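Local coordinates for Slr0280 protein (Synechocystis sp., PDB 5H3K), which is of unknown function but carries a phosphodiester glycosidase (NAGPA-type) region and so may act on phosphodiester-linked sugars, at residues Glu184-Ser194 and Gly233-Val244. Sequence-based numbering, arbitrary orientation.
Sequences EEAVVTINASS and GASSKVHFQLPV
Ala186, Val188 and Ile190 pair with Phe240, Val238 and Ser236 as successive hydrogen-bonded pairs of two antiparallel strands. The ladder continues one step past the Ala186-Phe240 pair, where Leu242 N donates to Glu184 O at 2.8 Å.

On the face of these residues the meetings are mostly apolar. Ile190 CD1 reaches Val238 CG2 at 3.9 Å, and Val188 CG2 comes obliquely to Phe240 CE1. Ala186 CB touches both Phe240 CB (4.2 Å) and Leu242 CD1 (4.1 Å), its small methyl letting both come close. Branched and aromatic side chains suit buried Val188, Ile190, Val238 and Phe240; Ser236 is the polar member at the end of the row.

The other face is more polar. Val187 turns CG2 anti to its backbone N, laying that methyl over one face of the His239 ring, a CH-pi contact 4.0 Å from the centroid. His239 NE2 is hydrogen-bonded to Glu230 OE1. Thr189 lies alongside the extended Lys237 chain, its OG1 3.9 Å from Lys237 CG, while one water links Glu185 OE2 to Gln241 OE1.

Past the Ile190-Ser236 pair, Asn191 is the centre of an inverse gamma turn. Its ND2 donates to Ser235 OG at 3.1 Å, the hydroxyl lying 24° out of the amide plane of Asn191; Ser235 OG is also hydrogen-bonded to Asp59 OD2. An alanine in place of Asn191 would remove this donor, and Ser235 OG would probably be held less firmly. Ser236 OG donates to Ala192 O at 2.7 Å; serine is short enough to place its hydroxyl against the backbone where segment 184-194 turns from the ladder.

The two strands form the middle of a four-stranded antiparallel sheet, flanked by strands 177-182 and 226-232. Val188, Ile190 and Phe240 pack between it and a second four-stranded antiparallel sheet, against Leu259 and Ile261 of strand 258-264, consistent with a beta sandwich.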
ATOM      1  N   GLU A 184       2.851   1.853  21.715  1.00  8.76           N
ATOM      2  CA  GLU A 184       2.107   2.100  22.958  1.00  9.50           C
ATOM      3  C   GLU A 184       1.637   3.543  23.170  1.00  9.13           C
ATOM      4  O   GLU A 184       0.963   3.848  24.170  1.00  8.25           O
ATOM      5  CB  GLU A 184       2.923   1.630  24.172  1.00 12.23           C
ATOM      6  CG  GLU A 184       3.099   0.119  24.249  1.00 12.58           C
ATOM      7  CD  GLU A 184       4.113  -0.410  23.252  1.00 16.35           C
ATOM      8  OE1 GLU A 184       5.263   0.078  23.238  1.00 19.33           O
ATOM      9  OE2 GLU A 184       3.754  -1.318  22.473  1.00 16.09           O
ATOM     10  N   GLU A 185       1.972   4.426  22.233  1.00  8.04           N
ATOM     11  CA  GLU A 185       1.550   5.821  22.307  1.00  7.30           C
ATOM     12  C   GLU A 185       0.356   6.033  21.385  1.00  8.30           C
ATOM     13  O   GLU A 185       0.396   5.663  20.209  1.00  8.41           O
ATOM     14  CB  GLU A 185       2.687   6.769  21.882  1.00  8.56           C
ATOM     15  CG  GLU A 185       3.877   6.828  22.850  1.00  9.06           C
ATOM     16  CD  GLU A 185       5.024   7.703  22.337  1.00 14.50           C
ATOM     17  OE1 GLU A 185       4.937   8.222  21.204  1.00 17.19           O
ATOM     18  OE2 GLU A 185       6.022   7.873  23.073  1.00 11.98           O
ATOM     19  N   ALA A 186      -0.706   6.635  21.902  1.00  7.31           N
ATOM     20  CA  ALA A 186      -1.840   6.943  21.057  1.00  7.96           C
ATOM     21  C   ALA A 186      -2.351   8.338  21.377  1.00  7.68           C
ATOM     22  O   ALA A 186      -2.194   8.824  22.503  1.00  7.55           O
ATOM     23  CB  ALA A 186      -2.942   5.887  21.230  1.00  8.70           C
ATOM     24  N   VAL A 187      -2.959   8.986  20.389  1.00  5.21           N
ATOM     25  CA  VAL A 187      -3.517  10.315  20.600  1.00  6.92           C
ATOM     26  C   VAL A 187      -4.841  10.497  19.881  1.00 10.19           C
ATOM     27  O   VAL A 187      -4.991  10.144  18.701  1.00  8.87           O
ATOM     28  CB  VAL A 187      -2.519  11.439  20.241  1.00  9.21           C
ATOM     29  CG1 VAL A 187      -1.987  11.260  18.819  1.00 13.95           C
ATOM     30  CG2 VAL A 187      -3.154  12.838  20.441  1.00  6.63           C
ATOM     31  N   VAL A 188      -5.812  11.015  20.615  1.00  6.26           N
ATOM     32  CA  VAL A 188      -7.083  11.404  20.031  1.00  6.37           C
ATOM     33  C   VAL A 188      -7.092  12.927  19.913  1.00  9.50           C
ATOM     34  O   VAL A 188      -6.916  13.637  20.908  1.00  9.39           O
ATOM     35  CB  VAL A 188      -8.274  10.919  20.910  1.00  8.24           C
ATOM     36  CG1 VAL A 188      -9.598  11.437  20.355  1.00  8.78           C
ATOM     37  CG2 VAL A 188      -8.299   9.406  21.001  1.00  8.86           C
ATOM     38  N   THR A 189      -7.263  13.438  18.696  1.00  7.28           N
ATOM     39  CA  THR A 189      -7.372  14.879  18.495  1.00  7.68           C
ATOM     40  C   THR A 189      -8.838  15.186  18.262  1.00 13.44           C
ATOM     41  O   THR A 189      -9.481  14.545  17.421  1.00  9.01           O
ATOM     42  CB  THR A 189      -6.545  15.363  17.284  1.00  9.43           C
ATOM     43  OG1 THR A 189      -5.184  14.939  17.429  1.00 10.69           O
ATOM     44  CG2 THR A 189      -6.579  16.883  17.167  1.00  8.84           C
ATOM     45  N   ILE A 190      -9.371  16.139  19.020  1.00  8.89           N
ATOM     46  CA  ILE A 190     -10.772  16.545  18.890  1.00 12.26           C
ATOM     47  C   ILE A 190     -10.873  18.050  18.679  1.00 11.71           C
ATOM     48  O   ILE A 190     -10.242  18.832  19.399  1.00 10.16           O
ATOM     49  CB  ILE A 190     -11.577  16.228  20.155  1.00 16.76           C
ATOM     50  CG1 ILE A 190     -11.308  14.811  20.633  1.00 21.26           C
ATOM     51  CG2 ILE A 190     -13.072  16.449  19.915  1.00 13.50           C
ATOM     52  CD1 ILE A 190     -10.747  14.777  22.029  1.00 25.08           C
ATOM     53  N   ASN A 191     -11.670  18.460  17.698  1.00 10.64           N
ATOM     54  CA  ASN A 191     -11.902  19.876  17.470  1.00 12.48           C
ATOM     55  C   ASN A 191     -12.971  20.372  18.444  1.00 15.35           C
ATOM     56  O   ASN A 191     -14.073  20.750  18.040  1.00 12.46           O
ATOM     57  CB  ASN A 191     -12.307  20.142  16.013  1.00 15.46           C
ATOM     58  CG  ASN A 191     -12.547  21.636  15.718  1.00 24.01           C
ATOM     59  OD1 ASN A 191     -13.376  21.985  14.871  1.00 24.24           O
ATOM     60  ND2 ASN A 191     -11.825  22.516  16.419  1.00 16.99           N
ATOM     61  N   ALA A 192     -12.639  20.331  19.731  1.00 12.01           N
ATOM     62  CA  ALA A 192     -13.502  20.834  20.798  1.00 10.59           C
ATOM     63  C   ALA A 192     -12.588  21.448  21.846  1.00 14.94           C
ATOM     64  O   ALA A 192     -11.547  20.875  22.171  1.00 14.14           O
ATOM     65  CB  ALA A 192     -14.318  19.702  21.419  1.00 10.68           C
ATOM     66  N   SER A 193     -12.973  22.606  22.372  1.00 15.20           N
ATOM     67  CA  SER A 193     -12.144  23.321  23.337  1.00 15.90           C
ATOM     68  C   SER A 193     -12.385  22.755  24.722  1.00 15.31           C
ATOM     69  O   SER A 193     -13.464  22.241  25.011  1.00 18.85           O
ATOM     70  CB  SER A 193     -12.467  24.815  23.317  1.00 19.78           C
ATOM     71  OG  SER A 193     -13.801  25.041  23.734  1.00 18.42           O
ATOM     72  N   SER A 194     -11.377  22.830  25.586  1.00 16.51           N
ATOM     73  CA  SER A 194     -11.541  22.388  26.967  1.00 15.25           C
ATOM     74  C   SER A 194     -11.336  23.541  27.944  1.00 30.47           C
ATOM     75  O   SER A 194     -10.198  23.939  28.205  1.00 28.75           O
ATOM     76  CB  SER A 194     -10.566  21.259  27.295  1.00 23.56           C
ATOM     77  OG  SER A 194     -10.572  21.002  28.691  1.00 36.27           O
ATOM     78  N   GLY A 233      -5.899  25.452  21.886  1.00 29.73           N
ATOM     79  CA  GLY A 233      -6.790  26.502  21.418  1.00 24.49           C
ATOM     80  C   GLY A 233      -8.221  26.015  21.300  1.00 24.85           C
ATOM     81  O   GLY A 233      -8.838  25.627  22.293  1.00 27.93           O
ATOM     82  N   ALA A 234      -8.751  26.017  20.081  1.00 23.41           N
ATOM     83  CA  ALA A 234     -10.127  25.589  19.860  1.00 22.22           C
ATOM     84  C   ALA A 234     -10.235  24.055  19.812  1.00 20.93           C
ATOM     85  O   ALA A 234     -11.329  23.493  19.670  1.00 19.79           O
ATOM     86  CB  ALA A 234     -10.678  26.219  18.588  1.00 21.44           C
ATOM     87  N   SER A 235      -9.091  23.387  19.944  1.00 15.07           N
ATOM     88  CA  SER A 235      -9.040  21.929  19.924  1.00 13.26           C
ATOM     89  C   SER A 235      -8.400  21.373  21.189  1.00 14.67           C
ATOM     90  O   SER A 235      -7.842  22.111  22.006  1.00 13.72           O
ATOM     91  CB  SER A 235      -8.269  21.443  18.697  1.00 13.51           C
ATOM     92  OG  SER A 235      -8.977  21.751  17.513  1.00 15.99           O
ATOM     93  N   SER A 236      -8.496  20.062  21.343  1.00 11.10           N
ATOM     94  CA  SER A 236      -7.900  19.373  22.475  1.00 10.35           C
ATOM     95  C   SER A 236      -7.340  18.041  22.004  1.00 13.02           C
ATOM     96  O   SER A 236      -7.808  17.464  21.014  1.00  9.86           O
ATOM     97  CB  SER A 236      -8.944  19.157  23.570  1.00 12.53           C
ATOM     98  OG  SER A 236      -9.579  20.383  23.914  1.00 12.03           O
ATOM     99  N   LYS A 237      -6.314  17.563  22.695  1.00  5.59           N
ATOM    100  CA  LYS A 237      -5.757  16.248  22.417  1.00  7.65           C
ATOM    101  C   LYS A 237      -5.767  15.422  23.685  1.00  9.82           C
ATOM    102  O   LYS A 237      -5.473  15.936  24.765  1.00 11.24           O
ATOM    103  CB  LYS A 237      -4.330  16.382  21.881  1.00  8.44           C
ATOM    104  CG  LYS A 237      -4.266  17.100  20.547  1.00 10.61           C
ATOM    105  CD  LYS A 237      -2.866  17.071  19.958  1.00 12.06           C
ATOM    106  CE  LYS A 237      -2.808  17.973  18.729  1.00 15.97           C
ATOM    107  NZ  LYS A 237      -1.560  17.794  17.948  1.00 23.63           N
ATOM    108  N   VAL A 238      -6.112  14.144  23.555  1.00  6.94           N
ATOM    109  CA  VAL A 238      -6.019  13.227  24.676  1.00  5.53           C
ATOM    110  C   VAL A 238      -4.915  12.227  24.373  1.00  7.47           C
ATOM    111  O   VAL A 238      -5.040  11.402  23.457  1.00  8.21           O
ATOM    112  CB  VAL A 238      -7.336  12.489  24.931  1.00  8.93           C
ATOM    113  CG1 VAL A 238      -7.244  11.697  26.241  1.00  6.82           C
ATOM    114  CG2 VAL A 238      -8.505  13.475  24.994  1.00 10.73           C
ATOM    115  N   HIS A 239      -3.829  12.316  25.135  1.00  5.81           N
ATOM    116  CA  HIS A 239      -2.635  11.510  24.909  1.00  5.23           C
ATOM    117  C   HIS A 239      -2.630  10.267  25.774  1.00  6.47           C
ATOM    118  O   HIS A 239      -2.711  10.371  26.996  1.00  8.22           O
ATOM    119  CB  HIS A 239      -1.398  12.336  25.230  1.00  5.07           C
ATOM    120  CG  HIS A 239      -1.226  13.511  24.334  1.00  7.64           C
ATOM    121  ND1 HIS A 239      -0.529  13.436  23.143  1.00  7.39           N
ATOM    122  CD2 HIS A 239      -1.681  14.782  24.426  1.00  7.45           C
ATOM    123  CE1 HIS A 239      -0.554  14.613  22.550  1.00  7.03           C
ATOM    124  NE2 HIS A 239      -1.253  15.452  23.303  1.00  9.50           N
ATOM    125  N   PHE A 240      -2.520   9.098  25.142  1.00  7.37           N
ATOM    126  CA  PHE A 240      -2.583   7.821  25.854  1.00  6.12           C
ATOM    127  C   PHE A 240      -1.258   7.088  25.874  1.00  9.22           C
ATOM    128  O   PHE A 240      -0.560   6.997  24.855  1.00  7.98           O
ATOM    129  CB  PHE A 240      -3.611   6.884  25.205  1.00  6.38           C
ATOM    130  CG  PHE A 240      -5.040   7.284  25.449  1.00  9.11           C
ATOM    131  CD1 PHE A 240      -5.661   8.224  24.636  1.00  8.44           C
ATOM    132  CD2 PHE A 240      -5.760   6.720  26.493  1.00  8.05           C
ATOM    133  CE1 PHE A 240      -6.991   8.602  24.867  1.00  8.09           C
ATOM    134  CE2 PHE A 240      -7.092   7.085  26.731  1.00  8.66           C
ATOM    135  CZ  PHE A 240      -7.707   8.025  25.916  1.00  8.47           C
ATOM    136  N   GLN A 241      -0.941   6.531  27.038  1.00  7.48           N
ATOM    137  CA  GLN A 241       0.102   5.530  27.166  1.00  6.88           C
ATOM    138  C   GLN A 241      -0.587   4.187  27.446  1.00 10.27           C
ATOM    139  O   GLN A 241      -1.196   3.990  28.499  1.00 10.04           O
ATOM    140  CB  GLN A 241       1.053   5.890  28.303  1.00  8.23           C
ATOM    141  CG  GLN A 241       2.229   4.933  28.446  1.00  8.59           C
ATOM    142  CD  GLN A 241       3.263   5.113  27.342  1.00  8.93           C
ATOM    143  OE1 GLN A 241       3.515   6.236  26.895  1.00 11.43           O
ATOM    144  NE2 GLN A 241       3.860   4.008  26.894  1.00 10.13           N
ATOM    145  N   LEU A 242      -0.502   3.263  26.497  1.00  7.76           N
ATOM    146  CA  LEU A 242      -1.263   2.014  26.583  1.00  8.30           C
ATOM    147  C   LEU A 242      -0.386   0.818  26.902  1.00 11.73           C
ATOM    148  O   LEU A 242       0.775   0.773  26.493  1.00 11.67           O
ATOM    149  CB  LEU A 242      -1.978   1.746  25.253  1.00  9.08           C
ATOM    150  CG  LEU A 242      -2.986   2.805  24.809  1.00 10.48           C
ATOM    151  CD1 LEU A 242      -3.517   2.508  23.409  1.00  9.72           C
ATOM    152  CD2 LEU A 242      -4.125   2.903  25.813  1.00  8.05           C
ATOM    153  N   PRO A 243      -0.943  -0.166  27.622  1.00 12.66           N
ATOM    154  CA  PRO A 243      -0.268  -1.458  27.772  1.00 13.72           C
ATOM    155  C   PRO A 243      -0.003  -2.057  26.391  1.00 11.05           C
ATOM    156  O   PRO A 243      -0.777  -1.813  25.452  1.00 10.50           O
ATOM    157  CB  PRO A 243      -1.303  -2.312  28.514  1.00 15.90           C
ATOM    158  CG  PRO A 243      -2.196  -1.333  29.206  1.00 20.85           C
ATOM    159  CD  PRO A 243      -2.243  -0.125  28.312  1.00 14.08           C
ATOM    160  N   VAL A 244       1.088  -2.805  26.264  1.00 13.90           N
ATOM    161  CA  VAL A 244       1.420  -3.472  25.010  1.00 12.93           C
ATOM    162  C   VAL A 244       0.234  -4.291  24.510  1.00 13.90           C
ATOM    163  O   VAL A 244      -0.402  -4.997  25.285  1.00 17.49           O
ATOM    164  CB  VAL A 244       2.636  -4.399  25.183  1.00 16.68           C
ATOM    165  CG1 VAL A 244       2.771  -5.343  23.989  1.00 16.16           C
ATOM    166  CG2 VAL A 244       3.920  -3.580  25.366  1.00 15.90           C
TER
HETATM  167  O   HOH W   1       6.298   6.641  25.441  1.00 17.84           O
HETATM  168  O   HOH W   2      -3.036  15.777  15.701  1.00 26.44           O
HETATM  169  O   HOH W   3      -8.702  23.047  24.498  1.00 17.80           O